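Side-chain contacts in glycerophosphodiester phosphodiesterase (Cytophaga hutchinsonii ATCC 33406, PDB 3CH0), which belongs to the glycerophosphodiester phosphodiesterase family, whose members are built on a TIM-barrel fold: residues A[9-14]-A[267-272]; A[27-32]-A[40-45]; A[242-245]-A[249-252]. All blocks are in the same frame, centred on the assembly; numbering follows the deposited sequence.

Interaction 1. Residues A[9-14]-A[267-272]; sequences FDIQGH and DLFFEK
The seam of the TIM barrel, where the first strand and the C-terminal end of the chain come together, is packed here by I11 of strand 10-13 against F269 of the 3-10 segment that includes 267-269. Strand 10-13 lies beside strand 260-263, the last strand in sequence, and the 3-10 segment packs on the side of strand 10-13 to which I11 points. The I11 side chain lies over one face of the F269 phenyl: CG1 sits 3.8 Å from the ring centroid and 11° off the ring normal, which satisfies a CH-pi contact. Its two methyls settle on different parts of the ring, CG2 at 3.6 Å from F269 CD2 and CD1 at 3.7 Å from F269 CG. The isoleucine and the phenylalanine run past each other in opposite senses.

F9 reaches the far end of the same ring. With its CG trans to the backbone N (chi1 -163°), the F9 ring brings CE2 to 3.9 Å from F269 CE1, and the two side chains cross at about a right angle. I261 and I250 also touch F269, consistent with its burial between strand and helix. The strand's other side is polar: Q12 CB points away from the 3-10 segment, and Q12 NE2 donates to D10 OD2 over 2.9 Å, arriving from above the carboxylate plane. Q12 OE1 is taken by N134 and D10 OD1 by T39. Within 267-272, D267 O accepts from both F270 N and E271 N. More exposed than F269, F270 touches I11 through its far end, CZ lying 4.1 Å from I11 CD1.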
ATOM      1  N   PHE A   9     -16.284  -4.887   7.649  1.00 16.93           N
ATOM      2  CA  PHE A   9     -14.851  -5.087   7.902  1.00 17.00           C
ATOM      3  C   PHE A   9     -14.054  -4.944   6.593  1.00 16.31           C
ATOM      4  O   PHE A   9     -14.493  -5.472   5.539  1.00 17.46           O
ATOM      5  CB  PHE A   9     -14.669  -6.480   8.475  1.00 15.17           C
ATOM      6  CG  PHE A   9     -13.328  -6.690   9.158  1.00 14.13           C
ATOM      7  CD1 PHE A   9     -13.083  -6.180  10.419  1.00 15.56           C
ATOM      8  CD2 PHE A   9     -12.310  -7.395   8.526  1.00 14.11           C
ATOM      9  CE1 PHE A   9     -11.860  -6.417  11.055  1.00 16.07           C
ATOM     10  CE2 PHE A   9     -11.098  -7.625   9.168  1.00 15.02           C
ATOM     11  CZ  PHE A   9     -10.871  -7.149  10.414  1.00 12.99           C
ATOM     12  N   ASP A  10     -12.890  -4.310   6.675  1.00 13.78           N
ATOM     13  CA  ASP A  10     -12.069  -4.040   5.484  1.00 11.41           C
ATOM     14  C   ASP A  10     -10.906  -5.032   5.391  1.00 12.64           C
ATOM     15  O   ASP A  10      -9.921  -4.894   6.104  1.00 11.40           O
ATOM     16  CB  ASP A  10     -11.565  -2.603   5.543  1.00 11.89           C
ATOM     17  CG  ASP A  10     -10.906  -2.168   4.279  1.00 14.71           C
ATOM     18  OD1 ASP A  10     -10.810  -2.972   3.330  1.00 12.28           O
ATOM     19  OD2 ASP A  10     -10.500  -0.987   4.238  1.00 14.51           O
ATOM     20  N   ILE A  11     -11.055  -6.045   4.537  1.00 11.83           N
ATOM     21  CA  ILE A  11     -10.001  -7.010   4.227  1.00 11.45           C
ATOM     22  C   ILE A  11      -9.146  -6.407   3.104  1.00 12.54           C
ATOM     23  O   ILE A  11      -9.616  -6.286   1.992  1.00 11.03           O
ATOM     24  CB  ILE A  11     -10.572  -8.368   3.744  1.00 12.61           C
ATOM     25  CG1 ILE A  11     -11.400  -9.013   4.850  1.00 12.22           C
ATOM     26  CG2 ILE A  11      -9.465  -9.306   3.304  1.00 13.94           C
ATOM     27  CD1 ILE A  11     -12.282 -10.143   4.366  1.00 14.86           C
ATOM     28  N   GLN A  12      -7.898  -6.047   3.435  1.00 10.28           N
ATOM     29  CA  GLN A  12      -6.973  -5.405   2.509  1.00  8.76           C
ATOM     30  C   GLN A  12      -5.876  -6.390   2.102  1.00  8.70           C
ATOM     31  O   GLN A  12      -5.155  -6.917   2.952  1.00 10.46           O
ATOM     32  CB  GLN A  12      -6.302  -4.137   3.046  1.00  9.33           C
ATOM     33  CG  GLN A  12      -7.287  -3.128   3.575  1.00  8.69           C
ATOM     34  CD  GLN A  12      -6.772  -1.694   3.488  1.00 10.68           C
ATOM     35  OE1 GLN A  12      -5.637  -1.460   3.047  1.00 12.31           O
ATOM     36  NE2 GLN A  12      -7.596  -0.746   3.885  1.00 12.24           N
ATOM     37  N   GLY A  13      -5.714  -6.598   0.806  1.00  8.95           N
ATOM     38  CA  GLY A  13      -4.605  -7.391   0.287  1.00  9.53           C
ATOM     39  C   GLY A  13      -3.357  -6.548   0.176  1.00 10.42           C
ATOM     40  O   GLY A  13      -3.310  -5.617  -0.619  1.00  9.64           O
ATOM     41  N   HIS A  14      -2.349  -6.820   1.040  1.00  9.61           N
ATOM     42  CA  HIS A  14      -1.128  -6.020   1.127  1.00  8.90           C
ATOM     43  C   HIS A  14      -0.318  -6.200  -0.166  1.00  9.05           C
ATOM     44  O   HIS A  14       0.073  -7.344  -0.486  1.00  9.34           O
ATOM     45  CB  HIS A  14      -0.287  -6.460   2.349  1.00  9.14           C
ATOM     46  CG  HIS A  14       0.905  -5.615   2.656  1.00  9.08           C
ATOM     47  ND1 HIS A  14       2.171  -6.146   2.832  1.00 10.65           N
ATOM     48  CD2 HIS A  14       1.023  -4.276   2.855  1.00 10.24           C
ATOM     49  CE1 HIS A  14       3.007  -5.161   3.153  1.00  9.23           C
ATOM     50  NE2 HIS A  14       2.327  -4.025   3.195  1.00 10.83           N
ATOM     51  N   ASP A 267      -5.947 -14.674   1.553  1.00 12.34           N
ATOM     52  CA  ASP A 267      -6.564 -16.000   1.533  1.00 15.07           C
ATOM     53  C   ASP A 267      -6.967 -16.529   2.939  1.00 12.98           C
ATOM     54  O   ASP A 267      -7.889 -17.365   3.064  1.00 14.17           O
ATOM     55  CB  ASP A 267      -5.663 -17.003   0.787  1.00 15.55           C
ATOM     56  CG  ASP A 267      -4.282 -17.139   1.379  1.00 16.55           C
ATOM     57  OD1 ASP A 267      -3.670 -16.131   1.722  1.00 15.48           O
ATOM     58  OD2 ASP A 267      -3.750 -18.281   1.407  1.00 22.18           O
ATOM     59  N   LEU A 268      -6.318 -16.026   3.994  1.00 12.56           N
ATOM     60  CA  LEU A 268      -6.697 -16.410   5.363  1.00 14.80           C
ATOM     61  C   LEU A 268      -8.184 -16.188   5.632  1.00 16.22           C
ATOM     62  O   LEU A 268      -8.807 -16.934   6.372  1.00 16.93           O
ATOM     63  CB  LEU A 268      -5.845 -15.659   6.408  1.00 14.56           C
ATOM     64  CG  LEU A 268      -4.370 -16.115   6.492  1.00 15.82           C
ATOM     65  CD1 LEU A 268      -3.497 -15.178   7.268  1.00 14.34           C
ATOM     66  CD2 LEU A 268      -4.241 -17.529   7.073  1.00 17.86           C
ATOM     67  N   PHE A 269      -8.754 -15.163   5.018  1.00 13.24           N
ATOM     68  CA  PHE A 269     -10.122 -14.793   5.280  1.00 14.88           C
ATOM     69  C   PHE A 269     -11.112 -15.669   4.540  1.00 18.25           C
ATOM     70  O   PHE A 269     -12.283 -15.595   4.855  1.00 19.37           O
ATOM     71  CB  PHE A 269     -10.363 -13.329   4.899  1.00 15.86           C
ATOM     72  CG  PHE A 269      -9.776 -12.360   5.887  1.00 12.80           C
ATOM     73  CD1 PHE A 269     -10.456 -12.008   7.026  1.00 11.01           C
ATOM     74  CD2 PHE A 269      -8.525 -11.824   5.708  1.00 12.43           C
ATOM     75  CE1 PHE A 269      -9.942 -11.105   7.920  1.00 14.26           C
ATOM     76  CE2 PHE A 269      -8.008 -10.931   6.596  1.00 12.75           C
ATOM     77  CZ  PHE A 269      -8.681 -10.572   7.692  1.00 11.93           C
ATOM     78  N   PHE A 270     -10.667 -16.413   3.534  1.00 20.04           N
ATOM     79  CA  PHE A 270     -11.551 -17.192   2.663  1.00 21.07           C
ATOM     80  C   PHE A 270     -11.306 -18.709   2.814  1.00 23.31           C
ATOM     81  O   PHE A 270     -12.045 -19.505   2.256  1.00 31.10           O
ATOM     82  CB  PHE A 270     -11.389 -16.715   1.222  1.00 18.58           C
ATOM     83  CG  PHE A 270     -11.598 -15.245   1.090  1.00 18.02           C
ATOM     84  CD1 PHE A 270     -12.875 -14.704   1.127  1.00 21.67           C
ATOM     85  CD2 PHE A 270     -10.520 -14.375   1.093  1.00 16.53           C
ATOM     86  CE1 PHE A 270     -13.072 -13.323   1.068  1.00 24.04           C
ATOM     87  CE2 PHE A 270     -10.724 -12.997   1.015  1.00 15.65           C
ATOM     88  CZ  PHE A 270     -11.993 -12.468   1.029  1.00 24.01           C
ATOM     89  N   GLU A 271     -10.327 -19.080   3.635  1.00 31.72           N
ATOM     90  CA  GLU A 271     -10.128 -20.454   4.138  1.00 37.76           C
ATOM     91  C   GLU A 271     -11.222 -20.905   5.125  1.00 44.04           C
ATOM     92  O   GLU A 271     -11.353 -20.372   6.234  1.00 45.35           O
ATOM     93  CB  GLU A 271      -8.741 -20.591   4.791  1.00 38.82           C
ATOM     94  CG  GLU A 271      -7.615 -20.650   3.763  1.00 46.51           C
ATOM     95  CD  GLU A 271      -6.222 -20.361   4.349  1.00 44.67           C
ATOM     96  OE1 GLU A 271      -6.061 -20.477   5.583  1.00 55.13           O
ATOM     97  OE2 GLU A 271      -5.298 -20.015   3.561  1.00 50.99           O
ATOM     98  N   LYS A 272     -12.001 -21.904   4.699  1.00 50.74           N
ATOM     99  CA  LYS A 272     -13.078 -22.465   5.520  1.00 54.71           C
ATOM    100  C   LYS A 272     -12.488 -23.434   6.543  1.00 57.90           C
ATOM    101  O   LYS A 272     -11.924 -23.024   7.573  1.00 59.75           O
ATOM    102  CB  LYS A 272     -14.137 -23.154   4.641  1.00 54.62           C
ATOM    103  OXT LYS A 272     -12.547 -24.649   6.349  1.00 61.34           O
TER

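Interaction 2. Residues A[27-32]-A[40-45]; sequences AAFTKA and LEFDLV
The F29 ring lies alongside the strand, with L40 CB and F42 CB both on one side of its plane and oblique to it; the closest approach is at its far end, where CZ is 3.6 Å from F42 CB. Next to it, F29 CE1 meets the backbone of the strand: E41 O lies 3.7 Å away, at the edge of the phenyl and in its plane, so the ring turns a C-H edge and not a face to this carbonyl. The two aromatic rings have planes at 87° and centroids 5.9 Å apart, an oblique pair. On F42 it is CB that makes the contact, and its side chain crosses that of F29 at about a right angle.

These residues belong to the beta-alpha-beta unit formed by strand 10-13, helix 26-35 and strand 39-46 of the TIM barrel. The segments of helix and following strand run nearly antiparallel, at 162°, with axes 9.5 Å apart. L40 CD2 sits 3.8 Å from both F29 O and A32 CB, touching residues about one helical turn apart, while the pair L40 CD1 and F29 CB is wider, at 4.1 Å. L120 of helix 117-127 touches F29, L40 and F42.

E41 is buried too, but its CB points away from the helix, and its carboxylate is held by Q174 NE2 and R15 N, close to a bound citric acid. The partly exposed side of the helix contrasts with this packing: T30 turns its CB away from the strand, and its OG1 bonds to I26 O.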
ATOM      1  N   ALA A  27      -0.749  -9.444 -11.574  1.00 10.93           N
ATOM      2  CA  ALA A  27      -1.139 -10.810 -11.147  1.00 10.60           C
ATOM      3  C   ALA A  27      -1.621 -10.823  -9.692  1.00 11.47           C
ATOM      4  O   ALA A  27      -2.653 -11.414  -9.384  1.00 11.47           O
ATOM      5  CB  ALA A  27      -0.005 -11.798 -11.343  1.00 13.60           C
ATOM      6  N   ALA A  28      -0.868 -10.185  -8.790  1.00 10.56           N
ATOM      7  CA  ALA A  28      -1.270 -10.148  -7.396  1.00 10.40           C
ATOM      8  C   ALA A  28      -2.604  -9.442  -7.185  1.00  9.23           C
ATOM      9  O   ALA A  28      -3.452  -9.870  -6.398  1.00 11.05           O
ATOM     10  CB  ALA A  28      -0.154  -9.469  -6.496  1.00 11.24           C
ATOM     11  N   PHE A  29      -2.784  -8.317  -7.877  1.00  8.82           N
ATOM     12  CA  PHE A  29      -4.032  -7.585  -7.718  1.00 10.82           C
ATOM     13  C   PHE A  29      -5.205  -8.384  -8.253  1.00 10.76           C
ATOM     14  O   PHE A  29      -6.259  -8.386  -7.661  1.00 11.00           O
ATOM     15  CB  PHE A  29      -4.032  -6.219  -8.346  1.00 10.91           C
ATOM     16  CG  PHE A  29      -2.980  -5.315  -7.744  1.00 11.52           C
ATOM     17  CD1 PHE A  29      -3.019  -5.032  -6.402  1.00 10.58           C
ATOM     18  CD2 PHE A  29      -1.955  -4.784  -8.510  1.00 10.69           C
ATOM     19  CE1 PHE A  29      -2.054  -4.228  -5.821  1.00  9.94           C
ATOM     20  CE2 PHE A  29      -0.964  -3.973  -7.916  1.00 12.44           C
ATOM     21  CZ  PHE A  29      -1.045  -3.742  -6.563  1.00  9.18           C
ATOM     22  N   THR A  30      -5.009  -9.061  -9.359  1.00 10.78           N
ATOM     23  CA  THR A  30      -6.090  -9.887  -9.949  1.00 12.65           C
ATOM     24  C   THR A  30      -6.465 -11.043  -9.051  1.00 11.12           C
ATOM     25  O   THR A  30      -7.623 -11.260  -8.793  1.00 12.74           O
ATOM     26  CB  THR A  30      -5.651 -10.420 -11.314  1.00 12.88           C
ATOM     27  OG1 THR A  30      -5.248  -9.338 -12.184  1.00 13.16           O
ATOM     28  CG2 THR A  30      -6.804 -11.230 -11.978  1.00 14.62           C
ATOM     29  N   LYS A  31      -5.466 -11.726  -8.478  1.00  9.19           N
ATOM     30  CA  LYS A  31      -5.715 -12.766  -7.494  1.00 10.55           C
ATOM     31  C   LYS A  31      -6.494 -12.235  -6.296  1.00 11.07           C
ATOM     32  O   LYS A  31      -7.447 -12.878  -5.837  1.00 12.46           O
ATOM     33  CB  LYS A  31      -4.382 -13.389  -7.061  1.00 13.18           C
ATOM     34  CG  LYS A  31      -4.448 -14.365  -5.905  1.00 17.37           C
ATOM     35  CD  LYS A  31      -5.095 -15.634  -6.221  1.00 17.62           C
ATOM     36  CE  LYS A  31      -5.003 -16.570  -5.013  1.00 24.81           C
ATOM     37  NZ  LYS A  31      -5.810 -17.805  -5.247  1.00 26.74           N
ATOM     38  N   ALA A  32      -6.074 -11.100  -5.727  1.00  9.91           N
ATOM     39  CA  ALA A  32      -6.765 -10.580  -4.559  1.00  9.06           C
ATOM     40  C   ALA A  32      -8.217 -10.227  -4.924  1.00 10.38           C
ATOM     41  O   ALA A  32      -9.127 -10.437  -4.111  1.00 12.96           O
ATOM     42  CB  ALA A  32      -5.997  -9.335  -4.010  1.00 12.25           C
ATOM     43  N   LEU A  40      -7.694  -3.334  -2.441  1.00 10.03           N
ATOM     44  CA  LEU A  40      -6.335  -3.579  -2.920  1.00  8.42           C
ATOM     45  C   LEU A  40      -5.466  -2.515  -2.240  1.00  8.71           C
ATOM     46  O   LEU A  40      -5.732  -1.323  -2.394  1.00  9.58           O
ATOM     47  CB  LEU A  40      -6.257  -3.405  -4.413  1.00  9.60           C
ATOM     48  CG  LEU A  40      -7.226  -4.282  -5.252  1.00  9.56           C
ATOM     49  CD1 LEU A  40      -7.079  -3.934  -6.745  1.00 11.00           C
ATOM     50  CD2 LEU A  40      -6.905  -5.746  -5.005  1.00 10.52           C
ATOM     51  N   GLU A  41      -4.438  -2.956  -1.547  1.00  8.75           N
ATOM     52  CA  GLU A  41      -3.468  -2.105  -0.902  1.00  7.93           C
ATOM     53  C   GLU A  41      -2.166  -2.111  -1.751  1.00  8.01           C
ATOM     54  O   GLU A  41      -1.748  -3.144  -2.302  1.00  8.49           O
ATOM     55  CB  GLU A  41      -3.215  -2.554   0.536  1.00  9.34           C
ATOM     56  CG  GLU A  41      -2.336  -1.630   1.380  1.00 11.67           C
ATOM     57  CD  GLU A  41      -0.864  -1.666   1.062  1.00 11.12           C
ATOM     58  OE1 GLU A  41      -0.311  -2.636   0.470  1.00 11.07           O
ATOM     59  OE2 GLU A  41      -0.147  -0.710   1.451  1.00 12.24           O
ATOM     60  N   PHE A  42      -1.529  -0.958  -1.922  1.00  9.10           N
ATOM     61  CA  PHE A  42      -0.388  -0.894  -2.813  1.00  8.79           C
ATOM     62  C   PHE A  42       0.341   0.418  -2.588  1.00 10.13           C
ATOM     63  O   PHE A  42      -0.111   1.278  -1.871  1.00  9.40           O
ATOM     64  CB  PHE A  42      -0.816  -1.000  -4.289  1.00  8.70           C
ATOM     65  CG  PHE A  42      -1.907  -0.027  -4.632  1.00  7.78           C
ATOM     66  CD1 PHE A  42      -3.236  -0.352  -4.430  1.00  8.66           C
ATOM     67  CD2 PHE A  42      -1.611   1.246  -5.161  1.00  8.72           C
ATOM     68  CE1 PHE A  42      -4.237   0.539  -4.667  1.00  9.21           C
ATOM     69  CE2 PHE A  42      -2.606   2.171  -5.388  1.00  9.76           C
ATOM     70  CZ  PHE A  42      -3.918   1.818  -5.154  1.00  9.25           C
ATOM     71  N   ASP A  43       1.497   0.542  -3.233  1.00  9.69           N
ATOM     72  CA  ASP A  43       2.473   1.613  -3.021  1.00  9.67           C
ATOM     73  C   ASP A  43       2.741   2.298  -4.335  1.00 10.75           C
ATOM     74  O   ASP A  43       2.734   1.655  -5.380  1.00  9.48           O
ATOM     75  CB  ASP A  43       3.735   0.951  -2.557  1.00  8.98           C
ATOM     76  CG  ASP A  43       3.523   0.059  -1.370  1.00 10.47           C
ATOM     77  OD1 ASP A  43       3.141   0.606  -0.328  1.00  9.90           O
ATOM     78  OD2 ASP A  43       3.805  -1.167  -1.401  1.00 11.36           O
ATOM     79  N   LEU A  44       2.950   3.623  -4.283  1.00  9.10           N
ATOM     80  CA  LEU A  44       3.126   4.439  -5.467  1.00 10.19           C
ATOM     81  C   LEU A  44       4.377   5.281  -5.410  1.00  8.66           C
ATOM     82  O   LEU A  44       4.715   5.892  -4.371  1.00  9.21           O
ATOM     83  CB  LEU A  44       1.935   5.366  -5.687  1.00  9.17           C
ATOM     84  CG  LEU A  44       0.541   4.718  -5.697  1.00 10.61           C
ATOM     85  CD1 LEU A  44      -0.613   5.724  -5.686  1.00 12.22           C
ATOM     86  CD2 LEU A  44       0.440   3.794  -6.916  1.00 11.95           C
ATOM     87  N   VAL A  45       5.064   5.269  -6.553  1.00 10.36           N
ATOM     88  CA  VAL A  45       6.264   6.083  -6.809  1.00  8.35           C
ATOM     89  C   VAL A  45       6.128   6.698  -8.203  1.00 10.57           C
ATOM     90  O   VAL A  45       5.127   6.462  -8.888  1.00 11.21           O
ATOM     91  CB  VAL A  45       7.556   5.334  -6.587  1.00  9.82           C
ATOM     92  CG1 VAL A  45       7.565   4.609  -5.208  1.00  9.23           C
ATOM     93  CG2 VAL A  45       7.785   4.344  -7.782  1.00 10.83           C
TER

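Interaction 3. Residues A[242-245]-A[249-252]; sequences WTVN and EIET. With EDO (1,2-ethanediol), chain H; EDO (1,2-ethanediol), chain E.
O2 of the 1,2-ethanediol in chain H is gripped from both segments: N245 N donates to it over 2.9 Å (N-H...O 153°), and O2 in turn donates to E249 OE2 at 2.8 Å. The diol's other hydroxyl, O1, donates to E249 OE1, although the 2.5 Å recorded there is short enough for its exact length to be doubtful. The small molecule, probably from the crystallisation liquor, thus spans both carboxylate oxygens of E249. The glutamate chain is extended beyond CG (chi2 173°), which carries the carboxylate out to the diol; T246 OG1 is a further partner of OE2.

Geometrically this is a beta-alpha connection of the TIM barrel: 242-245 follows strand 238-239 and leads into helix 247-256. Apart from the diol bridge, the direct contact between the segments is apolar, with no hydrogen bond across it. V244 CG1, trans to the backbone N, lies 3.5 Å from E249 CB and 3.8 Å from I250 CG1, crossing both side chains obliquely. I250 CD1 comes to 4.0 Å from V244 O, which accepts from T263 OG1.

N245 directs its CB away from the helix, and its amide works on the other side, ND2 bonded to D264 OD2 and OD1 to T263 OG1. A cis peptide precedes T243, whose N donates almost perfectly straight, at 178°, to O1 of the second 1,2-ethanediol (chain E), 3.1 Å away and oblique to the W242 ring.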
ATOM      1  N   TRP A 242      -1.378  -3.162  10.244  1.00  9.99           N
ATOM      2  CA  TRP A 242      -0.572  -3.878   9.252  1.00  9.56           C
ATOM      3  C   TRP A 242       0.673  -4.448   9.907  1.00  9.21           C
ATOM      4  O   TRP A 242       1.016  -3.982  10.975  1.00  9.72           O
ATOM      5  CB  TRP A 242      -0.126  -2.897   8.141  1.00 11.46           C
ATOM      6  CG  TRP A 242       0.537  -1.637   8.679  1.00 11.23           C
ATOM      7  CD1 TRP A 242      -0.084  -0.449   8.983  1.00  9.71           C
ATOM      8  CD2 TRP A 242       1.918  -1.444   9.016  1.00  8.20           C
ATOM      9  NE1 TRP A 242       0.817   0.455   9.435  1.00  9.92           N
ATOM     10  CE2 TRP A 242       2.057  -0.129   9.486  1.00  9.25           C
ATOM     11  CE3 TRP A 242       3.070  -2.254   8.960  1.00  9.41           C
ATOM     12  CZ2 TRP A 242       3.300   0.371   9.906  1.00 10.65           C
ATOM     13  CZ3 TRP A 242       4.293  -1.739   9.377  1.00 12.64           C
ATOM     14  CH2 TRP A 242       4.405  -0.428   9.817  1.00 12.29           C
ATOM     15  N   THR A 243       1.361  -5.405   9.278  1.00  9.72           N
ATOM     16  CA  THR A 243       0.891  -6.282   8.246  1.00  9.65           C
ATOM     17  C   THR A 243       0.725  -7.609   8.971  1.00 10.32           C
ATOM     18  O   THR A 243       1.692  -8.169   9.509  1.00 11.10           O
ATOM     19  CB  THR A 243       1.904  -6.365   7.095  1.00 10.60           C
ATOM     20  OG1 THR A 243       1.991  -5.069   6.465  1.00 10.96           O
ATOM     21  CG2 THR A 243       1.485  -7.375   6.034  1.00 10.91           C
ATOM     22  N   VAL A 244      -0.503  -8.112   8.994  1.00  8.57           N
ATOM     23  CA  VAL A 244      -0.921  -9.193   9.887  1.00  9.67           C
ATOM     24  C   VAL A 244      -1.134 -10.485   9.119  1.00 10.83           C
ATOM     25  O   VAL A 244      -2.012 -10.567   8.287  1.00 10.64           O
ATOM     26  CB  VAL A 244      -2.144  -8.806  10.685  1.00 10.50           C
ATOM     27  CG1 VAL A 244      -2.352  -9.807  11.825  1.00 10.47           C
ATOM     28  CG2 VAL A 244      -2.063  -7.346  11.244  1.00 10.30           C
ATOM     29  N   ASN A 245      -0.271 -11.492   9.392  1.00 11.12           N
ATOM     30  CA  ASN A 245      -0.083 -12.616   8.481  1.00 10.24           C
ATOM     31  C   ASN A 245      -0.410 -13.988   9.095  1.00 11.53           C
ATOM     32  O   ASN A 245      -0.040 -15.014   8.533  1.00 13.41           O
ATOM     33  CB  ASN A 245       1.355 -12.611   7.925  1.00 10.40           C
ATOM     34  CG  ASN A 245       1.565 -11.481   6.900  1.00  9.02           C
ATOM     35  OD1 ASN A 245       0.556 -10.941   6.427  1.00 11.81           O
ATOM     36  ND2 ASN A 245       2.815 -11.229   6.501  1.00 11.69           N
ATOM     37  N   GLU A 249      -3.487 -13.926  14.963  1.00 10.60           N
ATOM     38  CA  GLU A 249      -3.274 -12.497  15.178  1.00 12.38           C
ATOM     39  C   GLU A 249      -4.447 -11.672  14.677  1.00 12.57           C
ATOM     40  O   GLU A 249      -4.848 -10.685  15.285  1.00 12.23           O
ATOM     41  CB  GLU A 249      -1.970 -12.008  14.524  1.00 11.49           C
ATOM     42  CG  GLU A 249      -0.691 -12.478  15.165  1.00 11.95           C
ATOM     43  CD  GLU A 249       0.457 -12.060  14.323  1.00 12.40           C
ATOM     44  OE1 GLU A 249       0.951 -10.892  14.520  1.00 14.04           O
ATOM     45  OE2 GLU A 249       0.876 -12.869  13.439  1.00 12.36           O
ATOM     46  N   ILE A 250      -5.002 -12.095  13.538  1.00 13.20           N
ATOM     47  CA  ILE A 250      -6.187 -11.429  12.949  1.00 11.74           C
ATOM     48  C   ILE A 250      -7.369 -11.566  13.909  1.00 13.16           C
ATOM     49  O   ILE A 250      -8.084 -10.599  14.198  1.00 14.66           O
ATOM     50  CB  ILE A 250      -6.520 -12.022  11.562  1.00 11.39           C
ATOM     51  CG1 ILE A 250      -5.461 -11.570  10.541  1.00 15.16           C
ATOM     52  CG2 ILE A 250      -7.914 -11.620  11.108  1.00 13.59           C
ATOM     53  CD1 ILE A 250      -5.437 -12.319   9.190  1.00 12.60           C
ATOM     54  N   GLU A 251      -7.537 -12.778  14.428  1.00 14.25           N
ATOM     55  CA  GLU A 251      -8.638 -13.021  15.380  1.00 15.40           C
ATOM     56  C   GLU A 251      -8.478 -12.194  16.660  1.00 13.26           C
ATOM     57  O   GLU A 251      -9.493 -11.621  17.159  1.00 17.95           O
ATOM     58  CB  GLU A 251      -8.748 -14.524  15.657  1.00 20.48           C
ATOM     59  CG  GLU A 251      -9.392 -15.261  14.495  1.00 19.97           C
ATOM     60  CD  GLU A 251      -9.381 -16.785  14.632  1.00 24.21           C
ATOM     61  OE1 GLU A 251      -8.455 -17.332  15.301  1.00 28.33           O
ATOM     62  OE2 GLU A 251     -10.286 -17.401  14.024  1.00 30.53           O
ATOM     63  N   THR A 252      -7.278 -12.101  17.211  1.00 14.63           N
ATOM     64  CA  THR A 252      -7.024 -11.243  18.384  1.00 14.92           C
ATOM     65  C   THR A 252      -7.404  -9.800  18.071  1.00 15.82           C
ATOM     66  O   THR A 252      -8.175  -9.188  18.804  1.00 17.18           O
ATOM     67  CB  THR A 252      -5.602 -11.311  18.848  1.00 12.00           C
ATOM     68  OG1 THR A 252      -5.368 -12.642  19.382  1.00 17.73           O
ATOM     69  CG2 THR A 252      -5.281 -10.248  19.955  1.00 18.28           C
TER
HETATM   70  C1  EDO H 278       3.148  -9.541  12.238  1.00 17.37           C
HETATM   71  O1  EDO H 278       3.161 -10.007  13.607  1.00 14.57           O
HETATM   72  C2  EDO H 278       3.087 -10.705  11.243  1.00 13.94           C
HETATM   73  O2  EDO H 278       1.894 -11.467  11.252  1.00 12.77           O
HETATM   74  C1  EDO E 275       3.910  -5.697  11.557  1.00 30.99           C
HETATM   75  O1  EDO E 275       4.281  -5.729  10.193  1.00 23.64           O
HETATM   76  C2  EDO E 275       5.055  -6.175  12.454  1.00 24.91           C
HETATM   77  O2  EDO E 275       5.935  -5.101  12.784  1.00 28.94           O

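In the fold
Interactions 1 and 2 are buried and meet in one sheet: strands 10-13 and 39-46 are neighbours, and G13 O probably accepts a hydrogen bond from E41 N. Interaction 2 lies deeper, its centre about 8 Å from that of the chain against about 15 Å for interaction 1. None of the three has a direct hydrogen bond across its segments; the first two rest on apolar and aromatic contact. Interaction 3, only partly buried and about 16 Å out, adds one bridging diol, its polar link, to a small apolar patch. It adjoins interaction 1, since F269 CZ packs 3.7 Å from I250 CG2, whereas interactions 2 and 3 do not touch, their nearest atoms being about 7 Å apart.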